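Local coordinates for encapsidation protein (Lactococcus phage asccphi28, PDB 7JQP) that probably serves as the ASCE-fold ATPase of the phage's genome packaging motor, using ATP to drive DNA into the capsid, at residues F34-E39 with E73-Y78; L64-I70 with I120-I124; F79-D85 with F97-G101. All coordinates share one frame; numbering follows the deposited sequence.

In the fold
The three contacts lie on one side of the ATPase fold, around helix 32-46, helix 72-79 and strands 83-89, 94-99 and 118-125 of the large mixed sheet. Contact 1 packs the two helices together; contact 2, with its centre about 14 Å away, seats the loop between helix 58-62 and helix 72-79 on strand 118-125; contact 3, its centre about 13 Å from that of contact 1, joins strands 83-89 and 94-99. Phe69 packs on Thr37, and Leu75 on Phe83 and Phe97, so contact 1 touches both others. Along the chain the segments of contacts 1 and 2 alternate, and contact 3 is nested within contact 2. Helix 72-79 thus links the probable P-loop helix to the sheet's edge hairpin.

Contact 1: residues F34-E39 with E73-Y78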
loop_
_atom_site.group_PDB
_atom_site.type_symbol
_atom_site.label_atom_id
_atom_site.label_comp_id
_atom_site.label_asym_id
_atom_site.label_seq_id
_atom_site.Cartn_x
_atom_site.Cartn_y
_atom_site.Cartn_z
ATOM N N PHE A 34 -22.181 -20.661 3.970
ATOM C CA PHE A 34 -22.324 -21.718 2.974
ATOM C C PHE A 34 -23.784 -22.101 2.776
ATOM O O PHE A 34 -24.288 -22.102 1.647
ATOM C CB PHE A 34 -21.490 -22.925 3.417
ATOM C CG PHE A 34 -21.700 -24.160 2.590
ATOM C CD1 PHE A 34 -22.628 -25.111 2.984
ATOM C CD2 PHE A 34 -20.967 -24.385 1.436
ATOM C CE1 PHE A 34 -22.833 -26.253 2.241
ATOM C CE2 PHE A 34 -21.168 -25.530 0.687
ATOM C CZ PHE A 34 -22.102 -26.465 1.091
ATOM N N ASN A 35 -24.485 -22.418 3.865
ATOM C CA ASN A 35 -25.865 -22.871 3.741
ATOM C C ASN A 35 -26.796 -21.746 3.299
ATOM O O ASN A 35 -27.700 -21.970 2.486
ATOM C CB ASN A 35 -26.328 -23.476 5.065
ATOM C CG ASN A 35 -25.635 -24.791 5.374
ATOM O OD1 ASN A 35 -25.015 -24.951 6.426
ATOM N ND2 ASN A 35 -25.729 -25.738 4.448
ATOM N N VAL A 36 -26.595 -20.529 3.812
ATOM C CA VAL A 36 -27.456 -19.419 3.406
ATOM C C VAL A 36 -27.293 -19.137 1.918
ATOM O O VAL A 36 -28.275 -18.923 1.197
ATOM C CB VAL A 36 -27.152 -18.163 4.242
ATOM C CG1 VAL A 36 -27.873 -16.954 3.657
ATOM C CG2 VAL A 36 -27.555 -18.376 5.686
ATOM N N THR A 37 -26.048 -19.127 1.438
ATOM C CA THR A 37 -25.797 -18.896 0.020
ATOM C C THR A 37 -26.330 -20.047 -0.822
ATOM O O THR A 37 -26.808 -19.826 -1.940
ATOM C CB THR A 37 -24.298 -18.685 -0.214
ATOM O OG1 THR A 37 -23.760 -17.863 0.832
ATOM C CG2 THR A 37 -24.040 -18.020 -1.554
ATOM N N GLY A 38 -26.258 -21.275 -0.307
ATOM C CA GLY A 38 -26.729 -22.419 -1.072
ATOM C C GLY A 38 -28.235 -22.443 -1.249
ATOM O O GLY A 38 -28.733 -22.708 -2.348
ATOM N N GLU A 39 -28.982 -22.164 -0.175
ATOM C CA GLU A 39 -30.439 -22.158 -0.269
ATOM C C GLU A 39 -30.921 -21.067 -1.212
ATOM O O GLU A 39 -31.930 -21.239 -1.909
ATOM C CB GLU A 39 -31.058 -21.968 1.116
ATOM C CG GLU A 39 -32.555 -22.255 1.200
ATOM C CD GLU A 39 -32.874 -23.737 1.269
ATOM O OE1 GLU A 39 -32.178 -24.463 2.012
ATOM O OE2 GLU A 39 -33.828 -24.175 0.589
ATOM N N GLU A 73 -19.231 -28.477 -4.167
ATOM C CA GLU A 73 -19.960 -29.200 -3.132
ATOM C C GLU A 73 -21.278 -28.511 -2.800
ATOM O O GLU A 73 -22.289 -29.180 -2.561
ATOM C CB GLU A 73 -19.093 -29.341 -1.880
ATOM C CG GLU A 73 -18.824 -28.035 -1.147
ATOM C CD GLU A 73 -17.887 -28.205 0.036
ATOM O OE1 GLU A 73 -17.688 -29.357 0.483
ATOM O OE2 GLU A 73 -17.347 -27.186 0.515
HETATM N N MSE A 74 -21.289 -27.181 -2.786
HETATM C CA MSE A 74 -22.511 -26.424 -2.527
HETATM C C MSE A 74 -23.535 -26.747 -3.608
HETATM O O MSE A 74 -24.692 -27.057 -3.326
HETATM C CB MSE A 74 -22.225 -24.927 -2.496
HETATM C CG MSE A 74 -23.323 -24.097 -1.848
HETATM SE SE MSE A 74 -22.707 -22.287 -1.469
HETATM C CE MSE A 74 -23.390 -21.340 -3.028
ATOM N N LEU A 75 -23.076 -26.665 -4.858
ATOM C CA LEU A 75 -23.933 -26.974 -5.995
ATOM C C LEU A 75 -24.417 -28.416 -5.925
ATOM O O LEU A 75 -25.595 -28.701 -6.175
ATOM C CB LEU A 75 -23.148 -26.727 -7.281
ATOM C CG LEU A 75 -22.840 -25.260 -7.592
ATOM C CD1 LEU A 75 -21.657 -25.198 -8.563
ATOM C CD2 LEU A 75 -24.013 -24.505 -8.173
ATOM N N ARG A 76 -23.520 -29.336 -5.560
ATOM C CA ARG A 76 -23.871 -30.750 -5.487
ATOM C C ARG A 76 -24.793 -31.034 -4.308
ATOM O O ARG A 76 -25.696 -31.872 -4.410
ATOM C CB ARG A 76 -22.598 -31.593 -5.389
ATOM C CG ARG A 76 -22.820 -33.101 -5.430
ATOM C CD ARG A 76 -21.491 -33.863 -5.478
ATOM N NE ARG A 76 -20.666 -33.643 -4.291
ATOM C CZ ARG A 76 -19.639 -32.796 -4.224
ATOM N NH1 ARG A 76 -19.289 -32.072 -5.279
ATOM N NH2 ARG A 76 -18.959 -32.677 -3.094
ATOM N N VAL A 77 -24.579 -30.354 -3.180
ATOM C CA VAL A 77 -25.431 -30.562 -2.011
ATOM C C VAL A 77 -26.820 -29.985 -2.242
ATOM O O VAL A 77 -27.831 -30.653 -1.997
ATOM C CB VAL A 77 -24.777 -29.958 -0.758
ATOM C CG1 VAL A 77 -25.766 -29.914 0.397
ATOM C CG2 VAL A 77 -23.567 -30.784 -0.346
ATOM N N TYR A 78 -26.899 -28.744 -2.722
ATOM C CA TYR A 78 -28.201 -28.097 -2.836
ATOM C C TYR A 78 -28.989 -28.551 -4.056
ATOM O O TYR A 78 -30.223 -28.600 -3.993
ATOM C CB TYR A 78 -28.041 -26.583 -2.826
ATOM C CG TYR A 78 -28.015 -26.057 -1.413
ATOM C CD1 TYR A 78 -29.183 -25.619 -0.806
ATOM C CD2 TYR A 78 -26.851 -26.077 -0.655
ATOM C CE1 TYR A 78 -29.188 -25.170 0.496
ATOM C CE2 TYR A 78 -26.844 -25.619 0.652
ATOM C CZ TYR A 78 -28.020 -25.171 1.222
ATOM O OH TYR A 78 -28.033 -24.721 2.521
#
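Tyr78 of helix 72-79 fits as a knob into a hole formed by Phe34, Asn35, Gly38 and Glu39, in a helix-helix packing contact with helix 32-46. The two segment axes cross at -61° and approach to 9.9 Å, and the backbone of Gly38 lies against one face of the tyrosine ring. Gly38 CA lies over the ring face in a CH-pi contact, 3.6 Å from the Tyr78 centroid. Glu39 N lies over that ring face too, whereas Glu39 OE1 reaches the ring edge in its plane, with the carboxylate steeply turned against the ring. At the far end of the ring Tyr78 OH is 2.8 Å from Asn35 O. Helix 32-46 begins within a sequence that fits a Walker A P-loop, and Phe34 touches residues of that pattern, so the contact packs helix 72-79 against the start of the probable nucleotide-binding helix. Beside the tyrosine, selenomethionine Met74 and Phe34 run past each other in opposite directions. Met74 CB touches Phe34 CE2, and its SE makes an oblique Met-aromatic contact, 4.6 Å from the Phe34 centroid. A bend at the last torsion of Met74 (chi3 97°) carries CE to Thr37 CG2, 3.7 Å away; Thr37 OG1 hydrogen-bonds instead to Thr33 O. Glu73 CG meets the Phe34 ring obliquely, while Glu73 OE2 makes a weak hydrogen bond to the backbone N of Asn135 of a neighbouring subunit.

Contact 2: residues L64-I70 with I120-I124; sequences LEKNNFI and IVYFI
Phe123 and Phe69 are brought together by their first torsions: in Phe123 CG stands opposite the carbonyl carbon (chi1 -65°), in Phe69 opposite the backbone N (chi1 -165°), and the two side chains pass each other in opposing directions. The result is a T-shaped (edge-to-face) pair: the edge of Phe123 points at the face of Phe69, with centroids 5.1 Å apart and planes at 78°. The leading atom, Phe123 CZ, lies 3.9 Å from Phe69 CG and is displaced from the centre of the ring towards its rim. Lys66 lays its aliphatic chain across one face of Phe123, with CD over the middle of the ring, 3.6 Å from the Phe123 centroid. Beyond it NZ is 5.2 Å from that same centroid, at most a weak cation-pi attraction, and its hydrogen bond goes to Ile61 O. The opposite face of Phe123 receives CG1 of Val121, two residues earlier on the strand. Strand 118-125 is part of the large mixed sheet, between strands 112-115 and 50-55, and a classic beta bulge places both Ile120 and Val121 across from Ile113. The loop 64-70 packs against one side of this strand by side chains alone, with no hydrogen bond between the segments. Val121 CG1 also touches Phe69 CE2 at 3.6 Å, approaching that ring obliquely. The Leu64 side chain crosses Phe123 at about a right angle, its CD2 meeting the ring obliquely near CE1, and at the far end the CD1 methyls of Ile70 and Ile120 meet 3.8 Å apart. Phe69 has a second edge-to-face partner, Tyr53 of strand 50-55.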
loop_
_atom_site.group_PDB
_atom_site.type_symbol
_atom_site.label_atom_id
_atom_site.label_comp_id
_atom_site.label_asym_id
_atom_site.label_seq_id
_atom_site.Cartn_x
_atom_site.Cartn_y
_atom_site.Cartn_z
ATOM N N LEU A 64 -11.092 -11.715 0.682
ATOM C CA LEU A 64 -12.040 -12.796 0.440
ATOM C C LEU A 64 -11.808 -13.421 -0.930
ATOM O O LEU A 64 -11.477 -12.731 -1.899
ATOM C CB LEU A 64 -13.470 -12.268 0.541
ATOM C CG LEU A 64 -14.590 -13.265 0.252
ATOM C CD1 LEU A 64 -14.646 -14.345 1.319
ATOM C CD2 LEU A 64 -15.925 -12.543 0.141
ATOM N N GLU A 65 -11.978 -14.745 -1.000
ATOM C CA GLU A 65 -11.838 -15.489 -2.253
ATOM C C GLU A 65 -13.218 -15.632 -2.882
ATOM O O GLU A 65 -13.978 -16.545 -2.564
ATOM C CB GLU A 65 -11.219 -16.858 -2.005
ATOM C CG GLU A 65 -9.771 -16.818 -1.564
ATOM C CD GLU A 65 -8.813 -16.483 -2.684
ATOM O OE1 GLU A 65 -9.044 -16.910 -3.834
ATOM O OE2 GLU A 65 -7.820 -15.777 -2.406
ATOM N N LYS A 66 -13.561 -14.712 -3.794
ATOM C CA LYS A 66 -14.889 -14.755 -4.404
ATOM C C LYS A 66 -15.090 -16.031 -5.213
ATOM O O LYS A 66 -16.217 -16.532 -5.312
ATOM C CB LYS A 66 -15.149 -13.520 -5.272
ATOM C CG LYS A 66 -14.431 -12.266 -4.800
ATOM C CD LYS A 66 -14.873 -11.930 -3.382
ATOM C CE LYS A 66 -14.662 -10.470 -3.029
ATOM N NZ LYS A 66 -13.324 -9.949 -3.414
ATOM N N ASN A 67 -14.017 -16.561 -5.807
ATOM C CA ASN A 67 -14.145 -17.747 -6.647
ATOM C C ASN A 67 -14.747 -18.911 -5.867
ATOM O O ASN A 67 -15.507 -19.715 -6.421
ATOM C CB ASN A 67 -12.782 -18.141 -7.214
ATOM C CG ASN A 67 -12.106 -17.005 -7.953
ATOM O OD1 ASN A 67 -12.747 -16.259 -8.691
ATOM N ND2 ASN A 67 -10.803 -16.863 -7.748
ATOM N N ASN A 68 -14.410 -19.031 -4.580
ATOM C CA ASN A 68 -14.901 -20.131 -3.762
ATOM C C ASN A 68 -16.162 -19.768 -2.985
ATOM O O ASN A 68 -16.576 -20.527 -2.102
ATOM C CB ASN A 68 -13.827 -20.614 -2.782
ATOM C CG ASN A 68 -12.549 -21.033 -3.479
ATOM O OD1 ASN A 68 -12.487 -21.082 -4.705
ATOM N ND2 ASN A 68 -11.552 -21.435 -2.696
ATOM N N PHE A 69 -16.775 -18.622 -3.291
ATOM C CA PHE A 69 -18.042 -18.263 -2.662
ATOM C C PHE A 69 -19.112 -19.291 -3.001
ATOM O O PHE A 69 -19.914 -19.679 -2.143
ATOM C CB PHE A 69 -18.458 -16.867 -3.123
ATOM C CG PHE A 69 -19.540 -16.238 -2.288
ATOM C CD1 PHE A 69 -19.276 -15.832 -0.990
ATOM C CD2 PHE A 69 -20.810 -16.043 -2.800
ATOM C CE1 PHE A 69 -20.258 -15.243 -0.219
ATOM C CE2 PHE A 69 -21.799 -15.459 -2.030
ATOM C CZ PHE A 69 -21.522 -15.058 -0.739
ATOM N N ILE A 70 -19.129 -19.749 -4.252
ATOM C CA ILE A 70 -19.963 -20.853 -4.712
ATOM C C ILE A 70 -19.031 -22.009 -5.051
ATOM O O ILE A 70 -18.087 -21.838 -5.833
ATOM C CB ILE A 70 -20.780 -20.437 -5.947
ATOM C CG1 ILE A 70 -21.691 -19.251 -5.619
ATOM C CG2 ILE A 70 -21.601 -21.626 -6.444
ATOM C CD1 ILE A 70 -22.429 -18.689 -6.824
ATOM N N ILE A 120 -25.048 -12.175 -9.866
ATOM C CA ILE A 120 -25.900 -12.741 -8.831
ATOM C C ILE A 120 -25.417 -12.419 -7.426
ATOM O O ILE A 120 -26.205 -12.542 -6.475
ATOM C CB ILE A 120 -26.038 -14.269 -9.001
ATOM C CG1 ILE A 120 -24.655 -14.908 -9.145
ATOM C CG2 ILE A 120 -26.915 -14.591 -10.202
ATOM C CD1 ILE A 120 -24.628 -16.389 -8.825
ATOM N N VAL A 121 -24.164 -12.013 -7.246
ATOM C CA VAL A 121 -23.641 -11.651 -5.936
ATOM C C VAL A 121 -22.832 -10.369 -6.056
ATOM O O VAL A 121 -22.027 -10.211 -6.980
ATOM C CB VAL A 121 -22.786 -12.785 -5.334
ATOM C CG1 VAL A 121 -22.289 -12.398 -3.950
ATOM C CG2 VAL A 121 -23.598 -14.074 -5.257
ATOM N N TYR A 122 -23.062 -9.453 -5.118
ATOM C CA TYR A 122 -22.310 -8.216 -4.997
ATOM C C TYR A 122 -21.562 -8.242 -3.670
ATOM O O TYR A 122 -22.125 -8.632 -2.641
ATOM C CB TYR A 122 -23.198 -6.962 -5.004
ATOM C CG TYR A 122 -23.983 -6.660 -6.258
ATOM C CD1 TYR A 122 -25.189 -7.292 -6.515
ATOM C CD2 TYR A 122 -23.548 -5.690 -7.156
ATOM C CE1 TYR A 122 -25.921 -6.997 -7.650
ATOM C CE2 TYR A 122 -24.273 -5.388 -8.291
ATOM C CZ TYR A 122 -25.460 -6.042 -8.533
ATOM O OH TYR A 122 -26.186 -5.741 -9.664
ATOM N N PHE A 123 -20.302 -7.828 -3.686
ATOM C CA PHE A 123 -19.498 -7.707 -2.478
ATOM C C PHE A 123 -19.334 -6.232 -2.143
ATOM O O PHE A 123 -18.882 -5.445 -2.982
ATOM C CB PHE A 123 -18.145 -8.397 -2.667
ATOM C CG PHE A 123 -18.258 -9.890 -2.853
ATOM C CD1 PHE A 123 -18.323 -10.737 -1.759
ATOM C CD2 PHE A 123 -18.322 -10.441 -4.123
ATOM C CE1 PHE A 123 -18.437 -12.105 -1.928
ATOM C CE2 PHE A 123 -18.435 -11.808 -4.296
ATOM C CZ PHE A 123 -18.494 -12.641 -3.196
ATOM N N ILE A 124 -19.725 -5.864 -0.922
ATOM C CA ILE A 124 -19.722 -4.485 -0.456
ATOM C C ILE A 124 -19.134 -4.422 0.943
ATOM O O ILE A 124 -19.306 -5.335 1.754
ATOM C CB ILE A 124 -21.145 -3.885 -0.415
ATOM C CG1 ILE A 124 -21.874 -4.094 -1.729
ATOM C CG2 ILE A 124 -21.110 -2.418 0.011
ATOM C CD1 ILE A 124 -23.322 -3.742 -1.612
#

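Contact 3: residues F79-D85 with F97-G101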
loop_
_atom_site.group_PDB
_atom_site.type_symbol
_atom_site.label_atom_id
_atom_site.label_comp_id
_atom_site.label_asym_id
_atom_site.label_seq_id
_atom_site.Cartn_x
_atom_site.Cartn_y
_atom_site.Cartn_z
ATOM N N PHE A 79 -28.323 -28.904 -5.159
ATOM C CA PHE A 79 -29.025 -29.410 -6.333
ATOM C C PHE A 79 -28.979 -30.933 -6.442
ATOM O O PHE A 79 -29.656 -31.496 -7.310
ATOM C CB PHE A 79 -28.473 -28.780 -7.627
ATOM C CG PHE A 79 -28.700 -27.293 -7.720
ATOM C CD1 PHE A 79 -29.936 -26.792 -8.094
ATOM C CD2 PHE A 79 -27.676 -26.400 -7.455
ATOM C CE1 PHE A 79 -30.155 -25.429 -8.173
ATOM C CE2 PHE A 79 -27.886 -25.036 -7.541
ATOM C CZ PHE A 79 -29.127 -24.550 -7.903
ATOM N N GLY A 80 -28.204 -31.605 -5.592
ATOM C CA GLY A 80 -28.201 -33.062 -5.560
ATOM C C GLY A 80 -28.029 -33.699 -6.926
ATOM O O GLY A 80 -27.125 -33.340 -7.689
ATOM N N ASN A 81 -28.896 -34.670 -7.241
ATOM C CA ASN A 81 -28.748 -35.401 -8.495
ATOM C C ASN A 81 -28.762 -34.476 -9.707
ATOM O O ASN A 81 -28.124 -34.779 -10.722
ATOM C CB ASN A 81 -29.832 -36.473 -8.682
ATOM C CG ASN A 81 -29.455 -37.805 -8.065
ATOM O OD1 ASN A 81 -28.275 -38.123 -7.932
ATOM N ND2 ASN A 81 -30.454 -38.631 -7.773
ATOM N N ARG A 82 -29.501 -33.366 -9.645
ATOM C CA ARG A 82 -29.574 -32.486 -10.805
ATOM C C ARG A 82 -28.209 -31.931 -11.195
ATOM O O ARG A 82 -28.038 -31.487 -12.336
ATOM C CB ARG A 82 -30.535 -31.322 -10.549
ATOM C CG ARG A 82 -31.902 -31.728 -10.042
ATOM C CD ARG A 82 -32.584 -30.543 -9.375
ATOM N NE ARG A 82 -32.586 -29.364 -10.241
ATOM C CZ ARG A 82 -32.954 -28.148 -9.851
ATOM N NH1 ARG A 82 -33.347 -27.940 -8.603
ATOM N NH2 ARG A 82 -32.925 -27.138 -10.710
ATOM N N PHE A 83 -27.241 -31.931 -10.278
ATOM C CA PHE A 83 -25.920 -31.382 -10.555
ATOM C C PHE A 83 -25.056 -32.479 -11.171
ATOM O O PHE A 83 -24.976 -33.589 -10.639
ATOM C CB PHE A 83 -25.301 -30.838 -9.263
ATOM C CG PHE A 83 -23.931 -30.241 -9.439
ATOM C CD1 PHE A 83 -23.791 -29.012 -10.061
ATOM C CD2 PHE A 83 -22.797 -30.877 -8.966
ATOM C CE1 PHE A 83 -22.550 -28.438 -10.230
ATOM C CE2 PHE A 83 -21.547 -30.304 -9.132
ATOM C CZ PHE A 83 -21.426 -29.082 -9.763
ATOM N N SER A 84 -24.407 -32.153 -12.285
ATOM C CA SER A 84 -23.602 -33.097 -13.052
ATOM C C SER A 84 -22.739 -32.299 -14.018
ATOM O O SER A 84 -22.927 -31.097 -14.194
ATOM C CB SER A 84 -24.463 -34.134 -13.784
ATOM O OG SER A 84 -25.146 -34.980 -12.874
ATOM N N ASP A 85 -21.789 -32.983 -14.647
ATOM C CA ASP A 85 -20.952 -32.384 -15.688
ATOM C C ASP A 85 -20.161 -31.187 -15.156
ATOM O O ASP A 85 -20.028 -30.157 -15.825
ATOM C CB ASP A 85 -21.802 -31.959 -16.891
ATOM C CG ASP A 85 -20.962 -31.715 -18.140
ATOM O OD1 ASP A 85 -19.719 -31.669 -18.023
ATOM O OD2 ASP A 85 -21.548 -31.587 -19.237
ATOM N N PHE A 97 -20.867 -26.136 -15.478
ATOM C CA PHE A 97 -21.590 -27.278 -14.928
ATOM C C PHE A 97 -22.956 -27.387 -15.597
ATOM O O PHE A 97 -23.337 -26.553 -16.424
ATOM C CB PHE A 97 -21.729 -27.157 -13.403
ATOM C CG PHE A 97 -22.310 -25.847 -12.946
ATOM C CD1 PHE A 97 -21.482 -24.760 -12.727
ATOM C CD2 PHE A 97 -23.671 -25.702 -12.730
ATOM C CE1 PHE A 97 -21.995 -23.552 -12.306
ATOM C CE2 PHE A 97 -24.192 -24.491 -12.305
ATOM C CZ PHE A 97 -23.351 -23.415 -12.095
ATOM N N SER A 98 -23.694 -28.433 -15.221
ATOM C CA SER A 98 -25.008 -28.737 -15.766
ATOM C C SER A 98 -26.022 -28.885 -14.644
ATOM O O SER A 98 -25.781 -29.617 -13.679
ATOM C CB SER A 98 -24.967 -30.035 -16.587
ATOM O OG SER A 98 -26.267 -30.462 -16.958
ATOM N N ILE A 99 -27.154 -28.196 -14.780
ATOM C CA ILE A 99 -28.301 -28.381 -13.898
ATOM C C ILE A 99 -29.525 -28.616 -14.775
ATOM O O ILE A 99 -29.874 -27.762 -15.599
ATOM C CB ILE A 99 -28.536 -27.184 -12.959
ATOM C CG1 ILE A 99 -27.251 -26.832 -12.209
ATOM C CG2 ILE A 99 -29.642 -27.515 -11.969
ATOM C CD1 ILE A 99 -27.405 -25.671 -11.243
ATOM N N ASP A 100 -30.169 -29.772 -14.606
ATOM C CA ASP A 100 -31.369 -30.139 -15.352
ATOM C C ASP A 100 -31.116 -30.209 -16.854
ATOM O O ASP A 100 -32.049 -30.063 -17.652
ATOM C CB ASP A 100 -32.520 -29.167 -15.066
ATOM C CG ASP A 100 -33.159 -29.401 -13.711
ATOM O OD1 ASP A 100 -33.041 -30.528 -13.184
ATOM O OD2 ASP A 100 -33.789 -28.462 -13.179
ATOM N N GLY A 101 -29.869 -30.438 -17.257
ATOM C CA GLY A 101 -29.521 -30.486 -18.657
ATOM C C GLY A 101 -29.163 -29.147 -19.262
ATOM O O GLY A 101 -28.664 -29.110 -20.394
#
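Arg82 and Asp100 form a salt bridge, with the guanidinium and carboxylate planes only 14° apart. Two weak hydrogen bonds link them in a side-by-side fashion: Arg82 NE to Asp100 OD1 at 3.2 Å, and Arg82 NH2 to Asp100 OD2 at 2.9 Å, the latter bent to 124° at the hydrogen. A bend at chi3 of Arg82 (52°) swings the guanidinium group round to meet the acid. Next to it Ile99 makes two contacts: CG2 packs obliquely on the guanidinium, and CD1 sits over the centre of the Phe79 ring, 3.8 Å from the Phe79 centroid, in a CH-pi contact. Phe79 in turn lies over the rim of one guanidinium face with its CD1, so ring, methyl groups and guanidinium pack as one cluster. On the backbone, Ser84 and Ser98 form an antiparallel hydrogen-bonded pair, Ser84 N to Ser98 O at 3.2 Å and Ser98 N to Ser84 O at 3.0 Å. Phe83 and Phe97 meet obliquely, Phe83 CE1 lying 3.5 Å from Phe97 CB.

Further out, the chain leaving helix 72-79 turns tightly before Arg82 and Phe83: Gly80 leaves the helix with positive phi, and backbone bonds from Arg82 N to Phe79 O and from Phe83 N to Gly80 O hold these turns. Phe45, Phe46 and Leu41 of helix 32-46 back the cluster, Phe45 touching Ile99 and the other two Phe79. Leu75 packs on both Phe83 and Phe97, and the backbones of His104 and Phe97 are hydrogen-bonded, joining strand 94-99 to strand 102-109. Strands 83-89 and 94-99 make up a beta hairpin, with strand 83-89 at the outer edge of the chain's large mixed sheet.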